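Local coordinates for jasmonate-induced oxygenase 2 (Arabidopsis thaliana, PDB 6LSV), which catalyses the iron- and 2-oxoglutarate-dependent hydroxylation of the plant defence hormone jasmonate to 12-hydroxyjasmonate, at residues Lys153-Ser156 against Thr160-Glu163; Glu95-Phe100 against Asp137-His142; Pro87-Ala92 against Ile165-Glu170; Asn106-Tyr111 against Glu119-Arg124. All coordinates share one frame; numbering follows the deposited sequence.

Contact 1: residues Lys153-Ser156 against Thr160-Glu163; sequences KWPS and TIRE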
# COMPACT_ATOMS: atom_id res chain seq x y z
N LYS A 153 9.95 -13.37 -12.41
CA LYS A 153 9.88 -11.93 -12.21
C LYS A 153 10.09 -11.53 -10.76
O LYS A 153 9.92 -10.35 -10.42
CB LYS A 153 8.55 -11.38 -12.72
CG LYS A 153 8.34 -11.55 -14.22
CD LYS A 153 7.09 -10.82 -14.69
CE LYS A 153 6.67 -11.29 -16.08
NZ LYS A 153 5.51 -12.22 -16.01
N TRP A 154 10.45 -12.47 -9.90
CA TRP A 154 10.79 -12.21 -8.51
C TRP A 154 12.30 -12.09 -8.35
O TRP A 154 13.06 -12.51 -9.23
CB TRP A 154 10.27 -13.35 -7.62
CG TRP A 154 8.77 -13.45 -7.58
CD1 TRP A 154 7.87 -12.83 -8.39
CD2 TRP A 154 8.01 -14.24 -6.66
NE1 TRP A 154 6.59 -13.18 -8.04
CE2 TRP A 154 6.65 -14.04 -6.98
CE3 TRP A 154 8.34 -15.09 -5.60
CZ2 TRP A 154 5.62 -14.67 -6.27
CZ3 TRP A 154 7.32 -15.71 -4.90
CH2 TRP A 154 5.97 -15.49 -5.24
N PRO A 155 12.77 -11.51 -7.25
CA PRO A 155 14.22 -11.42 -7.04
C PRO A 155 14.87 -12.77 -6.89
O PRO A 155 14.21 -13.82 -6.89
CB PRO A 155 14.35 -10.59 -5.75
CG PRO A 155 13.08 -9.88 -5.63
CD PRO A 155 12.03 -10.78 -6.21
N SER A 156 16.19 -12.76 -6.70
CA SER A 156 16.90 -14.02 -6.69
C SER A 156 18.02 -14.08 -5.66
O SER A 156 18.29 -15.16 -5.11
CB SER A 156 17.44 -14.32 -8.08
OG SER A 156 17.91 -15.65 -8.22
N THR A 160 16.72 -17.41 -0.05
CA THR A 160 15.46 -17.78 0.57
C THR A 160 14.31 -16.86 0.19
O THR A 160 13.16 -17.18 0.53
CB THR A 160 15.62 -17.77 2.09
OG1 THR A 160 16.25 -16.55 2.50
CG2 THR A 160 16.47 -18.94 2.54
N ILE A 161 14.57 -15.76 -0.52
CA ILE A 161 13.57 -14.69 -0.63
C ILE A 161 12.30 -15.20 -1.32
O ILE A 161 11.19 -14.85 -0.91
CB ILE A 161 14.16 -13.46 -1.35
CG1 ILE A 161 13.25 -12.25 -1.16
CG2 ILE A 161 14.41 -13.72 -2.84
CD1 ILE A 161 13.83 -10.95 -1.69
N ARG A 162 12.44 -16.04 -2.34
CA ARG A 162 11.26 -16.48 -3.07
C ARG A 162 10.40 -17.42 -2.24
O ARG A 162 9.17 -17.44 -2.40
CB ARG A 162 11.67 -17.15 -4.38
CG ARG A 162 12.39 -16.21 -5.32
CD ARG A 162 12.51 -16.81 -6.69
NE ARG A 162 13.18 -15.90 -7.61
CZ ARG A 162 13.45 -16.20 -8.88
NH1 ARG A 162 13.11 -17.38 -9.37
NH2 ARG A 162 14.06 -15.31 -9.65
N GLU A 163 11.01 -18.21 -1.36
CA GLU A 163 10.22 -19.06 -0.48
C GLU A 163 9.57 -18.25 0.63
O GLU A 163 8.46 -18.58 1.07
CB GLU A 163 11.10 -20.16 0.11
CG GLU A 163 11.62 -21.14 -0.94
CD GLU A 163 12.58 -22.16 -0.37
OE1 GLU A 163 13.60 -21.76 0.23
OE2 GLU A 163 12.31 -23.38 -0.53
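The backbones of W154 and R162 come within 6.9 Å between their CA atoms, as do those of S156 and I161, so the loop runs close beside the early part of the helix that extends to residue 186. R162 spans this gap. Its CG stands anti to the carbonyl carbon (chi1 -63°), and the chain is then extended from CG to NE, which carries the guanidinium back over the loop to two successive carbonyls. NE is directed at P155 O, which lies near the guanidinium plane at its edge, though the modelled spacing is too short and the detail of this bond is doubtful. From the same group NH2 makes two weak bonds, one to W154 O at 3.0 Å and one to P155 O at 3.1 Å (NH2 to O in each). S156 OG lies over one face of the guanidinium.

W154 approaches R162 from a different direction. Its indole is turned 82° from the guanidinium plane and presents an edge to the helix backbone, CZ3 lying 3.6 Å from R162 O. Beside this, P155 and I161 cross at about a right angle, with P155 CB 4.1 Å from I161 CD1. The proline continues onto W97 and F100 of helix 87-102, while the indole reaches L141 and L143 of strand 137-144.

This illustrates how an arginine can tie a loop to the helix that follows it without a carboxylate partner in the contact: neutral carbonyls are the acceptors, and the positive charge would be expected to polarise both peptide groups.

Contact 2: residues Glu95-Phe100 against Asp137-His142; sequences ENWREF and DYYFLH. With JAA ({(1R,2R)-3-oxo-2-[(2Z)-pent-2-en-1-yl]cyclopentyl}acetic acid), chain D.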
# COMPACT_ATOMS: atom_id res chain seq x y z
N GLU A 95 13.79 -8.78 6.48
CA GLU A 95 15.24 -8.86 6.37
C GLU A 95 15.68 -9.48 5.04
O GLU A 95 16.75 -9.14 4.54
CB GLU A 95 15.82 -9.65 7.54
CG GLU A 95 15.60 -8.97 8.89
CD GLU A 95 15.96 -7.50 8.87
OE1 GLU A 95 17.09 -7.16 8.45
OE2 GLU A 95 15.12 -6.67 9.28
N ASN A 96 14.87 -10.37 4.47
CA ASN A 96 15.14 -10.84 3.11
C ASN A 96 15.09 -9.68 2.12
O ASN A 96 16.00 -9.53 1.29
CB ASN A 96 14.13 -11.91 2.72
CG ASN A 96 14.61 -13.31 3.04
OD1 ASN A 96 15.02 -14.05 2.14
ND2 ASN A 96 14.58 -13.67 4.31
N TRP A 97 14.05 -8.85 2.20
CA TRP A 97 13.95 -7.71 1.29
C TRP A 97 15.02 -6.67 1.59
O TRP A 97 15.60 -6.08 0.67
CB TRP A 97 12.55 -7.11 1.36
CG TRP A 97 11.56 -7.85 0.52
CD1 TRP A 97 10.57 -8.69 0.96
CD2 TRP A 97 11.47 -7.84 -0.91
NE1 TRP A 97 9.87 -9.20 -0.11
CE2 TRP A 97 10.40 -8.70 -1.27
CE3 TRP A 97 12.18 -7.20 -1.92
CZ2 TRP A 97 10.03 -8.91 -2.59
CZ3 TRP A 97 11.81 -7.42 -3.23
CH2 TRP A 97 10.75 -8.27 -3.56
N ARG A 98 15.29 -6.43 2.88
CA ARG A 98 16.37 -5.51 3.23
C ARG A 98 17.69 -5.97 2.62
O ARG A 98 18.47 -5.15 2.12
CB ARG A 98 16.50 -5.39 4.75
CG ARG A 98 17.51 -4.34 5.18
CD ARG A 98 17.93 -4.52 6.64
NE ARG A 98 16.79 -4.56 7.56
CZ ARG A 98 16.04 -3.52 7.88
NH1 ARG A 98 16.28 -2.33 7.33
NH2 ARG A 98 15.03 -3.66 8.73
N GLU A 99 17.95 -7.28 2.64
CA GLU A 99 19.16 -7.81 2.03
C GLU A 99 19.15 -7.58 0.52
O GLU A 99 20.19 -7.27 -0.07
CB GLU A 99 19.29 -9.30 2.35
CG GLU A 99 20.37 -10.04 1.57
CD GLU A 99 21.78 -9.58 1.92
OE1 GLU A 99 22.29 -10.02 2.98
OE2 GLU A 99 22.37 -8.80 1.15
N PHE A 100 17.99 -7.73 -0.11
CA PHE A 100 17.88 -7.46 -1.54
C PHE A 100 18.24 -6.02 -1.86
O PHE A 100 18.99 -5.74 -2.81
CB PHE A 100 16.47 -7.78 -2.03
CG PHE A 100 16.21 -7.37 -3.46
CD1 PHE A 100 16.65 -8.15 -4.51
CD2 PHE A 100 15.52 -6.20 -3.74
CE1 PHE A 100 16.42 -7.78 -5.82
CE2 PHE A 100 15.28 -5.82 -5.05
CZ PHE A 100 15.73 -6.61 -6.09
N ASP A 137 13.12 3.64 -3.62
CA ASP A 137 13.06 2.58 -4.61
C ASP A 137 12.05 1.55 -4.13
O ASP A 137 11.70 1.51 -2.95
CB ASP A 137 14.43 1.94 -4.83
CG ASP A 137 15.48 2.93 -5.27
OD1 ASP A 137 15.13 3.89 -5.99
OD2 ASP A 137 16.66 2.76 -4.90
N TYR A 138 11.59 0.70 -5.04
CA TYR A 138 10.58 -0.27 -4.67
C TYR A 138 10.66 -1.48 -5.59
O TYR A 138 11.29 -1.44 -6.65
CB TYR A 138 9.17 0.34 -4.71
CG TYR A 138 8.69 0.68 -6.10
CD1 TYR A 138 8.00 -0.25 -6.86
CD2 TYR A 138 8.94 1.94 -6.65
CE1 TYR A 138 7.57 0.06 -8.14
CE2 TYR A 138 8.51 2.25 -7.92
CZ TYR A 138 7.82 1.31 -8.66
OH TYR A 138 7.39 1.61 -9.94
N TYR A 139 10.01 -2.56 -5.16
CA TYR A 139 9.80 -3.75 -5.98
C TYR A 139 8.32 -4.08 -6.01
O TYR A 139 7.62 -3.91 -5.01
CB TYR A 139 10.59 -4.96 -5.46
CG TYR A 139 10.90 -5.96 -6.54
CD1 TYR A 139 9.95 -6.89 -6.94
CD2 TYR A 139 12.13 -5.96 -7.17
CE1 TYR A 139 10.23 -7.81 -7.94
CE2 TYR A 139 12.42 -6.87 -8.17
CZ TYR A 139 11.47 -7.79 -8.55
OH TYR A 139 11.76 -8.69 -9.55
N PHE A 140 7.85 -4.56 -7.16
CA PHE A 140 6.43 -4.87 -7.33
C PHE A 140 6.29 -6.22 -8.03
O PHE A 140 7.00 -6.49 -9.00
CB PHE A 140 5.74 -3.76 -8.14
CG PHE A 140 4.27 -4.00 -8.36
CD1 PHE A 140 3.38 -3.96 -7.30
CD2 PHE A 140 3.78 -4.24 -9.63
CE1 PHE A 140 2.03 -4.16 -7.51
CE2 PHE A 140 2.43 -4.45 -9.84
CZ PHE A 140 1.55 -4.41 -8.78
N LEU A 141 5.39 -7.05 -7.52
CA LEU A 141 5.14 -8.37 -8.09
C LEU A 141 3.71 -8.79 -7.76
O LEU A 141 3.11 -8.28 -6.81
CB LEU A 141 6.15 -9.42 -7.59
CG LEU A 141 6.22 -9.72 -6.09
CD1 LEU A 141 5.27 -10.85 -5.68
CD2 LEU A 141 7.65 -10.04 -5.66
N HIS A 142 3.19 -9.73 -8.54
CA HIS A 142 1.86 -10.26 -8.34
C HIS A 142 1.92 -11.60 -7.61
O HIS A 142 2.87 -12.38 -7.78
CB HIS A 142 1.13 -10.44 -9.67
CG HIS A 142 0.72 -9.16 -10.31
ND1 HIS A 142 -0.32 -8.39 -9.84
CD2 HIS A 142 1.20 -8.51 -11.40
CE1 HIS A 142 -0.46 -7.32 -10.60
NE2 HIS A 142 0.45 -7.37 -11.56
O01 JAA D . 3.51 0.31 -7.35
O02 JAA D . -2.21 -2.24 -8.47
O03 JAA D . -2.04 -1.07 -10.30
C04 JAA D . 0.35 -0.59 -8.15
C05 JAA D . 1.30 0.55 -7.49
C06 JAA D . 1.01 -0.85 -9.54
C07 JAA D . 2.28 -0.31 -9.47
C08 JAA D . 2.48 0.23 -7.93
C09 JAA D . 1.26 0.49 -5.90
C10 JAA D . -0.99 -0.14 -8.32
C11 JAA D . 0.11 1.35 -5.37
C12 JAA D . -1.79 -1.21 -9.07
C13 JAA D . 0.29 2.23 -4.39
C14 JAA D . 1.66 2.43 -3.75
C15 JAA D . 2.02 3.91 -3.76
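W97 meets strand 137-142 with the far rim of its six-membered ring. CZ3 lies 3.5 Å from Y139 CB, and CH2 is 3.7 Å from Y139 CD1. The two side chains cross at about a right angle, but the ring planes are inclined by only 47°, an oblique pairing with centroids 5.4 Å apart. At the ring edge, near its plane, W97 CZ2 touches L141 CD2 at 4.0 Å. R98 leaves the helix on another flank, away from the strand, where NE and NH2 hold the carboxylate of E95 side-on, one nitrogen to each oxygen, in a salt bridge; its NH1 has a further acidic partner in E293. F100 then completes an aromatic cluster. Its CE2 lies 3.8 Å from Y139 CD2, with the ring planes nearly perpendicular. With CG anti to the backbone N (chi1 -154°), Y139 packs against both helix rings, its CB and CG end on W97 and its CD2-CE2 side on F100, and its hydroxyl is hydrogen-bonded to K153 O.

The strand alternates. Y139 and L141 face the helix, whereas F140 turns its ring to the substrate, one face against jasmonate C06, 3.7 Å from F140 CZ. A single strand thus separates an apolar seam from the jasmonate pocket. Strand 137-144 is flanked in the large sheet by strands 204-212 and 120-122; segment 95-100 of helix 87-102 runs at 121° to strand segment 137-142, and I161 and I165 of helix 161-186 pack against W97.

Contact 3: residues Pro87-Ala92 against Ile165-Glu170; sequences PELMDA and IDEYGE
L89 lays its two methyl groups against the flat end of E167. CD1 is 3.7 Å from E167 OE1, and CD2 is 3.9 Å from E167 OE2, so the forked leucine meets both oxygens of the carboxylate. Each side chain leaves its helix with CG anti to the backbone N (chi1 177° for L89), and the glutamate stays extended beyond CG; the two then cross at a slant. The same CD2 of L89 also lies 4.1 Å from Y168 CA, and L89 CG is 4.3 Å from Y168 CD1, at the edge of the ring and near its plane.

Here two helices of the layer outside the double-stranded beta-helix of a 2-oxoglutarate dioxygenase pack on each other. Their local axes pass 10.2 Å apart, with N-to-C directions 126° apart, and the meeting is wholly by van der Waals contact. The glutamate occupies the exposed margin, while L89 and Y168 are buried.

Further along, Y168 reaches along the start of helix 87-102, its CE1 4.3 Å from M90 CA. The ring also touches A93, and both Y168 and M90 continue onto F263 and L237, residues of strands 263-267 and 233-237 in the large sheet.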
# COMPACT_ATOMS: atom_id res chain seq x y z
N PRO A 87 5.53 -14.31 13.83
CA PRO A 87 6.46 -13.18 13.94
C PRO A 87 7.79 -13.40 13.25
O PRO A 87 8.33 -12.46 12.66
CB PRO A 87 6.62 -13.03 15.46
CG PRO A 87 5.33 -13.49 16.00
CD PRO A 87 4.90 -14.64 15.12
N GLU A 88 8.33 -14.62 13.30
CA GLU A 88 9.58 -14.87 12.60
C GLU A 88 9.40 -14.76 11.09
O GLU A 88 10.33 -14.34 10.39
CB GLU A 88 10.15 -16.24 12.96
CG GLU A 88 9.17 -17.39 12.80
CD GLU A 88 8.45 -17.73 14.09
OE1 GLU A 88 8.08 -18.91 14.25
OE2 GLU A 88 8.26 -16.83 14.94
N LEU A 89 8.23 -15.11 10.57
CA LEU A 89 7.97 -14.93 9.15
C LEU A 89 7.88 -13.45 8.80
O LEU A 89 8.39 -13.02 7.75
CB LEU A 89 6.69 -15.66 8.74
CG LEU A 89 6.25 -15.50 7.28
CD1 LEU A 89 7.32 -16.01 6.34
CD2 LEU A 89 4.93 -16.21 7.04
N MET A 90 7.24 -12.65 9.66
CA MET A 90 7.15 -11.21 9.42
C MET A 90 8.53 -10.58 9.34
O MET A 90 8.78 -9.73 8.48
CB MET A 90 6.33 -10.55 10.53
CG MET A 90 4.92 -11.07 10.67
SD MET A 90 4.07 -10.31 12.06
CE MET A 90 3.76 -8.67 11.42
N ASP A 91 9.44 -10.99 10.23
CA ASP A 91 10.77 -10.41 10.24
C ASP A 91 11.64 -10.97 9.11
O ASP A 91 12.45 -10.25 8.52
CB ASP A 91 11.43 -10.63 11.60
CG ASP A 91 10.62 -10.04 12.73
OD1 ASP A 91 10.30 -8.83 12.67
OD2 ASP A 91 10.31 -10.77 13.69
N ALA A 92 11.49 -12.27 8.81
CA ALA A 92 12.23 -12.84 7.69
C ALA A 92 11.87 -12.16 6.38
O ALA A 92 12.74 -11.91 5.54
CB ALA A 92 11.97 -14.35 7.60
N ILE A 165 8.67 -15.03 0.24
CA ILE A 165 7.61 -14.27 -0.42
C ILE A 165 6.36 -15.13 -0.58
O ILE A 165 5.24 -14.71 -0.26
CB ILE A 165 8.09 -13.72 -1.77
CG1 ILE A 165 9.13 -12.62 -1.59
CG2 ILE A 165 6.92 -13.18 -2.57
CD1 ILE A 165 9.95 -12.37 -2.85
N ASP A 166 6.54 -16.36 -1.08
CA ASP A 166 5.40 -17.23 -1.37
C ASP A 166 4.62 -17.56 -0.10
O ASP A 166 3.38 -17.56 -0.11
CB ASP A 166 5.88 -18.51 -2.05
CG ASP A 166 4.85 -19.07 -3.00
OD1 ASP A 166 4.23 -18.28 -3.74
OD2 ASP A 166 4.65 -20.31 -3.01
N GLU A 167 5.32 -17.84 1.00
CA GLU A 167 4.62 -18.15 2.24
C GLU A 167 4.01 -16.90 2.86
O GLU A 167 2.86 -16.94 3.32
CB GLU A 167 5.56 -18.85 3.22
CG GLU A 167 4.83 -19.59 4.33
CD GLU A 167 5.68 -19.78 5.57
OE1 GLU A 167 6.91 -19.62 5.48
OE2 GLU A 167 5.10 -20.09 6.64
N TYR A 168 4.75 -15.80 2.88
CA TYR A 168 4.21 -14.53 3.36
C TYR A 168 2.95 -14.16 2.59
O TYR A 168 1.93 -13.79 3.18
CB TYR A 168 5.26 -13.44 3.25
CG TYR A 168 4.91 -12.12 3.90
CD1 TYR A 168 5.07 -11.92 5.26
CD2 TYR A 168 4.45 -11.05 3.13
CE1 TYR A 168 4.76 -10.70 5.85
CE2 TYR A 168 4.14 -9.84 3.70
CZ TYR A 168 4.29 -9.66 5.06
OH TYR A 168 3.98 -8.45 5.62
N GLY A 169 3.00 -14.27 1.26
CA GLY A 169 1.81 -14.00 0.46
C GLY A 169 0.66 -14.94 0.78
O GLY A 169 -0.49 -14.52 0.85
N GLU A 170 0.97 -16.22 0.99
CA GLU A 170 -0.07 -17.18 1.36
C GLU A 170 -0.72 -16.80 2.68
O GLU A 170 -1.95 -16.87 2.82
CB GLU A 170 0.53 -18.58 1.46
CG GLU A 170 0.17 -19.51 0.31
CD GLU A 170 0.49 -20.95 0.63
OE1 GLU A 170 -0.29 -21.58 1.37
OE2 GLU A 170 1.54 -21.45 0.16

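Contact 4: residues Asn106-Tyr111 against Glu119-Arg124; sequences NAKETY and EGYGSR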
# COMPACT_ATOMS: atom_id res chain seq x y z
N ASN A 106 23.47 -2.13 -9.30
CA ASN A 106 23.56 -2.78 -10.60
C ASN A 106 23.23 -4.27 -10.55
O ASN A 106 23.14 -4.90 -11.61
CB ASN A 106 24.95 -2.58 -11.19
CG ASN A 106 25.23 -1.13 -11.53
OD1 ASN A 106 24.34 -0.40 -11.95
ND2 ASN A 106 26.48 -0.71 -11.33
N ALA A 107 23.04 -4.84 -9.36
CA ALA A 107 22.65 -6.24 -9.25
C ALA A 107 21.15 -6.45 -9.42
O ALA A 107 20.73 -7.57 -9.73
CB ALA A 107 23.10 -6.81 -7.90
N LYS A 108 20.34 -5.41 -9.22
CA LYS A 108 18.91 -5.48 -9.46
C LYS A 108 18.49 -4.82 -10.77
O LYS A 108 17.31 -4.93 -11.14
CB LYS A 108 18.13 -4.82 -8.31
CG LYS A 108 18.94 -4.57 -7.04
CD LYS A 108 18.19 -3.61 -6.12
CE LYS A 108 19.04 -3.18 -4.93
NZ LYS A 108 20.02 -2.11 -5.25
N GLU A 109 19.41 -4.15 -11.47
CA GLU A 109 19.05 -3.40 -12.67
C GLU A 109 18.39 -4.30 -13.71
O GLU A 109 17.49 -3.87 -14.43
CB GLU A 109 20.29 -2.73 -13.27
CG GLU A 109 20.51 -1.30 -12.81
CD GLU A 109 19.36 -0.37 -13.17
OE1 GLU A 109 18.66 -0.64 -14.18
OE2 GLU A 109 19.16 0.64 -12.46
N THR A 110 18.83 -5.55 -13.81
CA THR A 110 18.22 -6.48 -14.74
C THR A 110 16.75 -6.75 -14.43
O THR A 110 16.06 -7.33 -15.27
CB THR A 110 19.00 -7.80 -14.74
OG1 THR A 110 18.45 -8.67 -15.74
CG2 THR A 110 18.88 -8.44 -13.39
N TYR A 111 16.28 -6.37 -13.25
CA TYR A 111 14.88 -6.51 -12.86
C TYR A 111 14.07 -5.23 -13.10
O TYR A 111 12.92 -5.14 -12.65
CB TYR A 111 14.77 -6.91 -11.39
CG TYR A 111 15.25 -8.30 -11.08
CD1 TYR A 111 14.76 -9.40 -11.77
CD2 TYR A 111 16.19 -8.52 -10.07
CE1 TYR A 111 15.19 -10.68 -11.47
CE2 TYR A 111 16.63 -9.79 -9.77
CZ TYR A 111 16.13 -10.86 -10.47
OH TYR A 111 16.56 -12.14 -10.17
N GLU A 119 5.83 -4.49 -12.97
CA GLU A 119 6.44 -5.61 -12.27
C GLU A 119 7.96 -5.47 -12.27
O GLU A 119 8.57 -5.22 -13.32
CB GLU A 119 6.06 -6.94 -12.92
CG GLU A 119 4.61 -7.35 -12.75
CD GLU A 119 4.22 -8.47 -13.69
OE1 GLU A 119 4.20 -8.24 -14.92
OE2 GLU A 119 3.96 -9.59 -13.21
N GLY A 120 8.57 -5.61 -11.10
CA GLY A 120 10.01 -5.67 -10.98
C GLY A 120 10.55 -4.54 -10.12
O GLY A 120 9.89 -4.07 -9.19
N TYR A 121 11.77 -4.12 -10.46
CA TYR A 121 12.53 -3.15 -9.68
C TYR A 121 12.22 -1.75 -10.21
O TYR A 121 12.52 -1.44 -11.37
CB TYR A 121 14.02 -3.47 -9.79
CG TYR A 121 14.97 -2.51 -9.12
CD1 TYR A 121 14.81 -2.16 -7.78
CD2 TYR A 121 16.05 -1.99 -9.81
CE1 TYR A 121 15.69 -1.29 -7.16
CE2 TYR A 121 16.94 -1.12 -9.20
CZ TYR A 121 16.75 -0.77 -7.88
OH TYR A 121 17.64 0.09 -7.28
N GLY A 122 11.62 -0.91 -9.36
CA GLY A 122 11.16 0.40 -9.78
C GLY A 122 11.66 1.51 -8.88
O GLY A 122 12.07 1.28 -7.74
N SER A 123 11.63 2.73 -9.43
CA SER A 123 11.99 3.92 -8.67
C SER A 123 11.01 5.07 -8.81
O SER A 123 11.17 6.08 -8.12
CB SER A 123 13.39 4.42 -9.08
OG SER A 123 14.39 3.75 -8.34
N ARG A 124 9.99 4.97 -9.67
CA ARG A 124 9.00 6.02 -9.79
C ARG A 124 7.65 5.40 -10.12
O ARG A 124 7.55 4.24 -10.52
CB ARG A 124 9.40 7.05 -10.85
CG ARG A 124 9.21 6.58 -12.28
CD ARG A 124 9.64 7.64 -13.29
NE ARG A 124 8.56 8.56 -13.60
CZ ARG A 124 8.73 9.80 -14.05
NH1 ARG A 124 9.96 10.27 -14.24
NH2 ARG A 124 7.68 10.57 -14.30
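Y121 and Y111 are joined through their backbones by one nearly linear hydrogen bond: Y121 N donates to Y111 O at 2.7 Å, with an N-H...O angle of 178°. The donor sits well above the carbonyl plane rather than on a lone pair. The same oxygen lies 3.4 Å from G120 CA in a CA-H...O contact, so one carbonyl receives two neighbouring groups of the strand. Beside this junction the side chains meet at their roots, Y111 CB lying 3.9 Å from Y121 CB.

The ring of Y121, its CG anti to the backbone N (chi1 176°), is directed towards K108, whose aliphatic chain runs obliquely over one face. CD forms a CH-pi contact, 3.9 Å from the ring centroid and 25° off the normal, displaced towards the phenol rim, where K108 CD is 3.6 Å from Y121 CZ. The lysine then bends at its last torsion, and its NZ is hydrogen-bonded to Q11 OE1 and M103 O. Towards the ring edge, near its plane, comes the carboxylate of E109, salt-bridged to R9. K108 O also accepts Y111 N at 2.8 Å, within the same segment.

The arrangement is that of a loop fastened to an outermost strand: 120-122 borders the large sheet, pairs with 137-144 through G120 and G122, and turns a corner at Y121; just before it, the side chain of E119 lies about 8 Å from the bound jasmonate.

Overall arrangement
Contacts 1 to 3 are buried, contact 4 only partly. Helix 87-102 of contact 2 also supplies contact 3, and its strand 137-144 is the sheet neighbour of strand 120-122 in contact 4. Helix 161-186 in turn serves contacts 1 and 3. Chemistry follows position. Contact 2 is aromatic, with the substrate behind its strand, and contact 3 is apolar apart from a carboxylate at its rim. Contacts 1 and 4, which involve loops, use backbone carbonyls as acceptors, contact 4 adding a CH-pi contact. Side-chain hydroxyls stitch neighbours together, among them T160 OG1 to N96 OD1 between contacts 1 and 2, and S123 OG to D137 OD1 between contacts 4 and 2. Contacts 3 and 4 do not touch.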